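Local structure of Non-ribosomal peptide synthetase (Streptomyces halstedii, 3WV4) at residues A[345-350]-A[365-370]; A[338-343]-A[423-428]; A[218-223]-A[394-399]. The protein is a member of the AMP-binding enzyme family of the ANL clan, here the N-terminal domain of a non-ribosomal peptide synthetase. One frame throughout, in Å; residues are numbered along the deposited sequence.

Interaction 1 (A[345-350]-A[365-370]); sequences CKRISI and LPLPGT
Ile350 and Leu365 grip each other through two backbone hydrogen bonds, Leu365 N to Ile350 O at 2.8 Å and Ile350 N to Leu365 O at 2.9 Å, which make them a hydrogen-bonded antiparallel pair. Beyond them Ser349 faces Pro366 as a non-hydrogen-bonded pair, where the CA of Ser349 lies 3.1 Å from Leu365 O in a CA-H...O contact. Ile348 O then collects three partners: Leu367 N at 3.3 Å, the CA-H of Pro366, and a water. The same water also donates to Thr370 OG1, whose hydroxyl donates to Leu367 O at 2.7 Å, reinforcing the weak backbone bond from Thr370 N that closes the type II turn 367-370. Leu367 carries the side-chain packing. With CG anti to its carbonyl carbon (chi1 -71°), its branches reach across to 345-350: CD1 rests on Arg347 O, while CD2 lies 3.7 Å from Ile350 CG1, equally close to CD1 of that isoleucine, and near the CG of Arg347, whose chain passes at about a right angle. Ser349 OG turns to Val363 O, farther back on strand 362-366. Strands 349-350 and 362-366 thus form a beta hairpin, its first strand paired on its other side with strand 335-340, where Ile348 and Ser349 both face Tyr340 in a classic beta bulge. Helix 215-229 packs against the side chains of Arg347, Ile350 and Leu367 through Ile225, Val228 and Ser224.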
# COMPACT_ATOMS: atom_id res chain seq x y z
N CYS A 345 -7.64 -1.97 8.42
CA CYS A 345 -6.45 -2.48 9.13
C CYS A 345 -5.34 -3.03 8.20
O CYS A 345 -4.53 -3.85 8.58
CB CYS A 345 -6.91 -3.57 10.08
SG CYS A 345 -7.53 -5.04 9.31
N LYS A 346 -5.34 -2.56 6.96
CA LYS A 346 -4.52 -3.04 5.86
C LYS A 346 -4.81 -4.44 5.43
O LYS A 346 -5.14 -4.66 4.25
CB LYS A 346 -3.03 -2.86 6.12
CG LYS A 346 -2.14 -3.38 5.03
CD LYS A 346 -2.53 -3.10 3.58
CE LYS A 346 -1.53 -3.77 2.62
NZ LYS A 346 -1.71 -3.49 1.15
N ARG A 347 -4.64 -5.41 6.33
CA ARG A 347 -4.80 -6.80 5.97
C ARG A 347 -5.18 -7.64 7.17
O ARG A 347 -4.82 -7.32 8.32
CB ARG A 347 -3.56 -7.32 5.23
CG ARG A 347 -3.78 -8.64 4.58
CD ARG A 347 -2.79 -9.00 3.48
NE ARG A 347 -2.96 -8.12 2.33
CZ ARG A 347 -1.96 -7.61 1.62
NH1 ARG A 347 -0.69 -7.96 1.90
NH2 ARG A 347 -2.21 -6.84 0.58
N ILE A 348 -5.91 -8.69 6.91
CA ILE A 348 -6.46 -9.49 8.00
C ILE A 348 -5.84 -10.86 8.11
O ILE A 348 -5.50 -11.30 9.23
CB ILE A 348 -7.98 -9.66 7.83
CG1 ILE A 348 -8.53 -8.26 8.08
CG2 ILE A 348 -8.53 -10.68 8.82
CD1 ILE A 348 -9.98 -7.96 7.78
N SER A 349 -5.76 -11.55 6.98
CA SER A 349 -5.28 -12.91 6.98
C SER A 349 -4.48 -13.14 5.74
O SER A 349 -4.70 -12.48 4.68
CB SER A 349 -6.43 -13.91 7.00
OG SER A 349 -7.17 -13.87 5.75
N ILE A 350 -3.52 -14.05 5.87
CA ILE A 350 -2.71 -14.54 4.76
C ILE A 350 -2.54 -16.05 4.89
O ILE A 350 -2.34 -16.53 5.97
CB ILE A 350 -1.30 -13.87 4.74
CG1 ILE A 350 -1.42 -12.39 4.56
CG2 ILE A 350 -0.45 -14.50 3.63
CD1 ILE A 350 -0.05 -11.69 4.55
N LEU A 365 -4.42 -17.40 7.71
CA LEU A 365 -4.28 -17.24 9.17
C LEU A 365 -4.16 -15.77 9.43
O LEU A 365 -3.72 -15.06 8.57
CB LEU A 365 -3.03 -17.95 9.63
CG LEU A 365 -3.07 -19.46 9.53
CD1 LEU A 365 -1.68 -20.05 9.63
CD2 LEU A 365 -3.96 -20.00 10.64
N PRO A 366 -4.53 -15.31 10.64
CA PRO A 366 -4.31 -13.93 11.03
C PRO A 366 -2.89 -13.50 10.78
O PRO A 366 -1.99 -14.33 10.76
CB PRO A 366 -4.49 -13.94 12.53
CG PRO A 366 -5.13 -15.23 12.89
CD PRO A 366 -4.87 -16.19 11.78
N LEU A 367 -2.69 -12.22 10.58
CA LEU A 367 -1.36 -11.68 10.42
C LEU A 367 -0.63 -11.93 11.73
O LEU A 367 -1.24 -11.90 12.82
CB LEU A 367 -1.40 -10.20 10.19
CG LEU A 367 -1.90 -9.58 8.88
CD1 LEU A 367 -1.28 -8.19 8.74
CD2 LEU A 367 -1.57 -10.39 7.65
N PRO A 368 0.66 -12.24 11.65
CA PRO A 368 1.37 -12.46 12.91
C PRO A 368 1.22 -11.24 13.83
O PRO A 368 1.42 -10.11 13.37
CB PRO A 368 2.83 -12.62 12.47
CG PRO A 368 2.76 -13.08 11.08
CD PRO A 368 1.44 -12.66 10.48
N GLY A 369 0.95 -11.48 15.12
CA GLY A 369 0.81 -10.42 16.09
C GLY A 369 -0.57 -9.83 16.16
O GLY A 369 -0.73 -8.79 16.78
N THR A 370 -1.57 -10.43 15.50
CA THR A 370 -2.91 -9.83 15.47
C THR A 370 -3.86 -10.92 15.89
O THR A 370 -3.43 -12.04 16.00
CB THR A 370 -3.28 -9.33 14.04
OG1 THR A 370 -3.50 -10.43 13.18
CG2 THR A 370 -2.12 -8.54 13.47
O HOH W 1 -5.59 -9.83 11.54

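Interaction 2 (A[338-343]-A[423-428]); sequences RMYGQT and LHTGDY
An ST turn at the corner between strands 422-425 and 427-431 receives two side chains, Tyr340 from the end of strand 335-340 and Gln342 from the loop after it. Thr425 OG1 builds the turn by accepting from Asp427 N at 2.8 Å, and it is also hydrogen-bonded to Ile390 O of strand 388-393. Gln342, extended beyond CG, brings its amide over the threonine: NE2 donates to Thr425 O at 2.8 Å, in the carbonyl plane and on a lone pair, with that oxygen only 8° out of the amide plane. NE2 also lies 3.5 Å from Thr425 CB, while OE1 comes near the CD2 methyl of Leu423. The bond to Thr425 O fixes which way the amide is turned. Tyr340 has CG anti to the backbone N (chi1 154°), which carries the phenol out to the Asp427 carboxylate; Phe439 meets its ring edge-to-face. The contact bridges two distant parts of the large mixed sheet by side chains, with no backbone pairing between the segments. Ring and carboxylate planes lie 49° apart, and Tyr340 OH donates to the anti lone pair of Asp427 OD2 at 2.8 Å.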
# COMPACT_ATOMS: atom_id res chain seq x y z
N ARG A 338 -3.09 -16.68 -1.13
CA ARG A 338 -4.34 -16.02 -0.87
C ARG A 338 -4.24 -15.13 0.32
O ARG A 338 -3.55 -15.45 1.30
CB ARG A 338 -5.48 -17.04 -0.70
CG ARG A 338 -5.86 -17.83 -1.99
CD ARG A 338 -5.52 -19.34 -1.88
NE ARG A 338 -6.20 -20.02 -0.81
CZ ARG A 338 -5.86 -21.16 -0.22
NH1 ARG A 338 -4.75 -21.83 -0.48
NH2 ARG A 338 -6.69 -21.65 0.70
N MET A 339 -4.95 -14.01 0.28
CA MET A 339 -4.95 -13.02 1.34
C MET A 339 -6.33 -12.41 1.46
O MET A 339 -7.07 -12.40 0.51
CB MET A 339 -3.94 -11.90 1.02
CG MET A 339 -2.58 -12.48 0.60
SD MET A 339 -1.26 -11.30 0.60
CE MET A 339 -1.83 -10.29 -0.74
N TYR A 340 -6.65 -11.88 2.63
CA TYR A 340 -7.90 -11.16 2.82
C TYR A 340 -7.62 -10.00 3.71
O TYR A 340 -6.80 -10.09 4.65
CB TYR A 340 -8.97 -12.09 3.41
CG TYR A 340 -10.03 -11.39 4.19
CD1 TYR A 340 -11.00 -10.57 3.52
CD2 TYR A 340 -10.14 -11.56 5.57
CE1 TYR A 340 -12.01 -9.96 4.25
CE2 TYR A 340 -11.14 -10.92 6.29
CZ TYR A 340 -12.09 -10.14 5.62
OH TYR A 340 -13.07 -9.48 6.36
N GLY A 341 -8.24 -8.88 3.43
CA GLY A 341 -8.09 -7.72 4.25
C GLY A 341 -9.09 -6.63 3.95
O GLY A 341 -9.87 -6.76 3.02
N GLN A 342 -9.02 -5.55 4.73
CA GLN A 342 -9.77 -4.31 4.49
C GLN A 342 -8.79 -3.21 4.71
O GLN A 342 -7.89 -3.36 5.53
CB GLN A 342 -10.88 -4.09 5.54
CG GLN A 342 -12.14 -4.93 5.35
CD GLN A 342 -13.23 -4.63 6.39
OE1 GLN A 342 -13.02 -3.96 7.40
NE2 GLN A 342 -14.40 -5.08 6.10
N THR A 343 -9.09 -2.05 4.14
CA THR A 343 -8.32 -0.85 4.36
C THR A 343 -8.23 -0.40 5.82
O THR A 343 -7.15 0.01 6.29
CB THR A 343 -8.90 0.29 3.49
OG1 THR A 343 -8.91 -0.12 2.13
CG2 THR A 343 -8.02 1.48 3.61
N LEU A 423 -11.81 -3.93 15.54
CA LEU A 423 -12.41 -3.61 14.25
C LEU A 423 -13.47 -4.61 13.93
O LEU A 423 -13.21 -5.81 13.90
CB LEU A 423 -11.38 -3.62 13.12
CG LEU A 423 -11.93 -3.51 11.71
CD1 LEU A 423 -12.48 -2.11 11.49
CD2 LEU A 423 -10.87 -3.92 10.67
N HIS A 424 -14.67 -4.12 13.63
CA HIS A 424 -15.78 -4.95 13.19
C HIS A 424 -15.90 -4.79 11.70
O HIS A 424 -16.21 -3.70 11.21
CB HIS A 424 -17.08 -4.49 13.89
CG HIS A 424 -17.11 -4.78 15.35
ND1 HIS A 424 -17.90 -5.77 15.91
CD2 HIS A 424 -16.43 -4.22 16.38
CE1 HIS A 424 -17.70 -5.81 17.21
NE2 HIS A 424 -16.81 -4.88 17.52
N THR A 425 -15.67 -5.86 10.96
CA THR A 425 -15.49 -5.75 9.52
C THR A 425 -16.78 -5.70 8.71
O THR A 425 -16.76 -5.33 7.53
CB THR A 425 -14.74 -6.98 8.98
OG1 THR A 425 -15.57 -8.13 9.13
CG2 THR A 425 -13.38 -7.17 9.72
N GLY A 426 -17.88 -6.19 9.28
CA GLY A 426 -19.11 -6.35 8.53
C GLY A 426 -19.03 -7.54 7.61
O GLY A 426 -19.92 -7.76 6.81
N ASP A 427 -17.98 -8.33 7.69
CA ASP A 427 -17.95 -9.57 6.94
C ASP A 427 -18.29 -10.69 7.91
O ASP A 427 -18.05 -10.58 9.11
CB ASP A 427 -16.59 -9.78 6.27
CG ASP A 427 -16.34 -8.82 5.10
OD1 ASP A 427 -17.31 -8.39 4.43
OD2 ASP A 427 -15.15 -8.50 4.85
N TYR A 428 -18.82 -11.79 7.39
CA TYR A 428 -19.17 -12.91 8.23
C TYR A 428 -18.38 -14.15 7.82
O TYR A 428 -18.14 -14.40 6.66
CB TYR A 428 -20.69 -13.19 8.15
CG TYR A 428 -21.43 -12.16 8.87
CD1 TYR A 428 -21.95 -12.41 10.14
CD2 TYR A 428 -21.64 -10.92 8.29
CE1 TYR A 428 -22.64 -11.42 10.80
CE2 TYR A 428 -22.33 -9.94 8.95
CZ TYR A 428 -22.82 -10.20 10.19
OH TYR A 428 -23.51 -9.20 10.83

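Interaction 3 (A[218-223]-A[394-399]); sequences IVFAAS and GPHVMA
The ring of Phe220 takes the pyrrolidine of Pro395 over one face: Pro395 CB sits 3.7 Å from the ring centroid and 9° off the normal, a CH-pi contact placed almost over the middle. CG and CD of the proline spread toward the far end of the ring, near CE1, CZ and CE2, so that most of the proline ring lies over the aromatic face. At the edge, in plane, comes His396 CB, 3.8 Å from Phe220 CD2. Tyr43 also meets the phenylalanine, with its ring plane inclined, and touches Pro395 as well. Having CG anti to the backbone N (chi1 170°), Phe220 leans out from the helix toward the loop, and its CD2 comes within 3.5 Å of the carbonyl carbon of Pro395. The imidazole of His396 is turned otherwise: a chi1 of 58° sets CG between the backbone N and the carbonyl carbon, and the ring runs away from the helix toward Thr370, while its CB also meets the methyl of Ala221 at 4.1 Å. Farther along, the CE methyl of Met398 approaches Ile218 CG1 at 4.5 Å, a looser apolar touch; both side chains pack on Cys213 and Tyr250. No hydrogen bond joins the two segments. Within the loop, Val397 N bonds to Gly394 O at 3.1 Å and closes a type I beta turn, which presents Pro395 and His396 to the helix. This is buried packing of a turn against the flank of helix 215-229, joining the loop after strand 388-393 to the body of the AMP-binding fold.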
# COMPACT_ATOMS: atom_id res chain seq x y z
N ILE A 218 1.27 1.33 10.16
CA ILE A 218 1.69 1.10 8.79
C ILE A 218 2.93 0.24 8.81
O ILE A 218 2.99 -0.78 8.17
CB ILE A 218 1.95 2.43 8.01
CG1 ILE A 218 0.62 3.17 7.71
CG2 ILE A 218 2.59 2.15 6.65
CD1 ILE A 218 0.85 4.58 7.14
N VAL A 219 3.92 0.63 9.61
CA VAL A 219 5.15 -0.09 9.69
C VAL A 219 4.87 -1.45 10.23
O VAL A 219 5.39 -2.45 9.72
CB VAL A 219 6.15 0.66 10.57
CG1 VAL A 219 7.42 -0.14 10.82
CG2 VAL A 219 6.54 1.97 9.89
N PHE A 220 4.02 -1.53 11.26
CA PHE A 220 3.70 -2.83 11.83
C PHE A 220 3.08 -3.74 10.80
O PHE A 220 3.51 -4.86 10.57
CB PHE A 220 2.74 -2.73 13.03
CG PHE A 220 2.24 -4.05 13.44
CD1 PHE A 220 3.05 -4.85 14.19
CD2 PHE A 220 1.07 -4.56 12.92
CE1 PHE A 220 2.68 -6.12 14.52
CE2 PHE A 220 0.67 -5.86 13.25
CZ PHE A 220 1.50 -6.64 14.04
N ALA A 221 2.04 -3.25 10.12
CA ALA A 221 1.41 -4.08 9.12
C ALA A 221 2.38 -4.50 8.05
O ALA A 221 2.34 -5.63 7.60
CB ALA A 221 0.16 -3.39 8.51
N ALA A 222 3.27 -3.62 7.60
CA ALA A 222 4.25 -4.05 6.57
C ALA A 222 5.15 -5.17 7.10
O ALA A 222 5.34 -6.16 6.41
CB ALA A 222 5.08 -2.90 6.06
N SER A 223 5.65 -5.03 8.32
CA SER A 223 6.53 -6.08 8.95
C SER A 223 5.76 -7.37 9.13
O SER A 223 6.28 -8.46 8.97
CB SER A 223 7.09 -5.58 10.30
OG SER A 223 6.04 -5.53 11.29
N GLY A 394 -5.45 -5.60 17.00
CA GLY A 394 -4.01 -5.63 16.94
C GLY A 394 -3.38 -4.36 16.47
O GLY A 394 -4.07 -3.36 16.22
N PRO A 395 -2.06 -4.37 16.35
CA PRO A 395 -1.30 -3.16 16.12
C PRO A 395 -1.34 -2.66 14.69
O PRO A 395 -0.61 -1.77 14.34
CB PRO A 395 0.15 -3.55 16.51
CG PRO A 395 0.03 -4.86 17.24
CD PRO A 395 -1.19 -5.52 16.66
N HIS A 396 -2.20 -3.26 13.88
CA HIS A 396 -2.44 -2.87 12.48
C HIS A 396 -3.78 -2.16 12.35
O HIS A 396 -4.06 -1.56 11.31
CB HIS A 396 -2.43 -4.08 11.56
CG HIS A 396 -3.43 -5.14 11.91
ND1 HIS A 396 -3.91 -5.36 13.19
CD2 HIS A 396 -3.99 -6.09 11.14
CE1 HIS A 396 -4.75 -6.38 13.18
NE2 HIS A 396 -4.81 -6.84 11.95
N VAL A 397 -4.64 -2.30 13.38
CA VAL A 397 -5.95 -1.66 13.34
C VAL A 397 -5.70 -0.17 13.30
O VAL A 397 -5.08 0.35 14.21
CB VAL A 397 -6.78 -1.96 14.57
CG1 VAL A 397 -8.03 -1.04 14.54
CG2 VAL A 397 -7.15 -3.44 14.60
N MET A 398 -6.17 0.50 12.25
CA MET A 398 -5.83 1.89 11.98
C MET A 398 -6.63 2.79 12.90
O MET A 398 -7.40 2.30 13.70
CB MET A 398 -6.10 2.22 10.49
CG MET A 398 -5.18 1.46 9.53
SD MET A 398 -3.43 1.95 9.68
CE MET A 398 -2.75 0.48 8.86
N ALA A 399 -6.42 4.09 12.80
CA ALA A 399 -6.95 5.03 13.76
C ALA A 399 -8.42 5.45 13.57
O ALA A 399 -8.81 6.32 14.26
CB ALA A 399 -6.10 6.28 13.74

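Overall arrangement
Interactions 1 and 3 are buried, whereas interaction 2 lies nearer the surface, and the chemistry follows: backbone pairing and a leucine in the first, apolar and CH-pi packing in the third, two side-chain hydrogen bonds in the second. Interactions 1 and 2 share the large mixed sheet, since strand 349-350 pairs with strand 335-340; Ile348 N lies 2.8 Å from Tyr340 O, a probable hydrogen bond. Interaction 3 includes part of helix 215-229, against which side chains of interaction 1 also pack, and the two meet through His396, whose CD2 approaches Arg347 O and whose CE1 packs on Thr370 CB. Between interactions 2 and 3, centres about 14 Å apart, there is only slight packing of Thr343 on Met398.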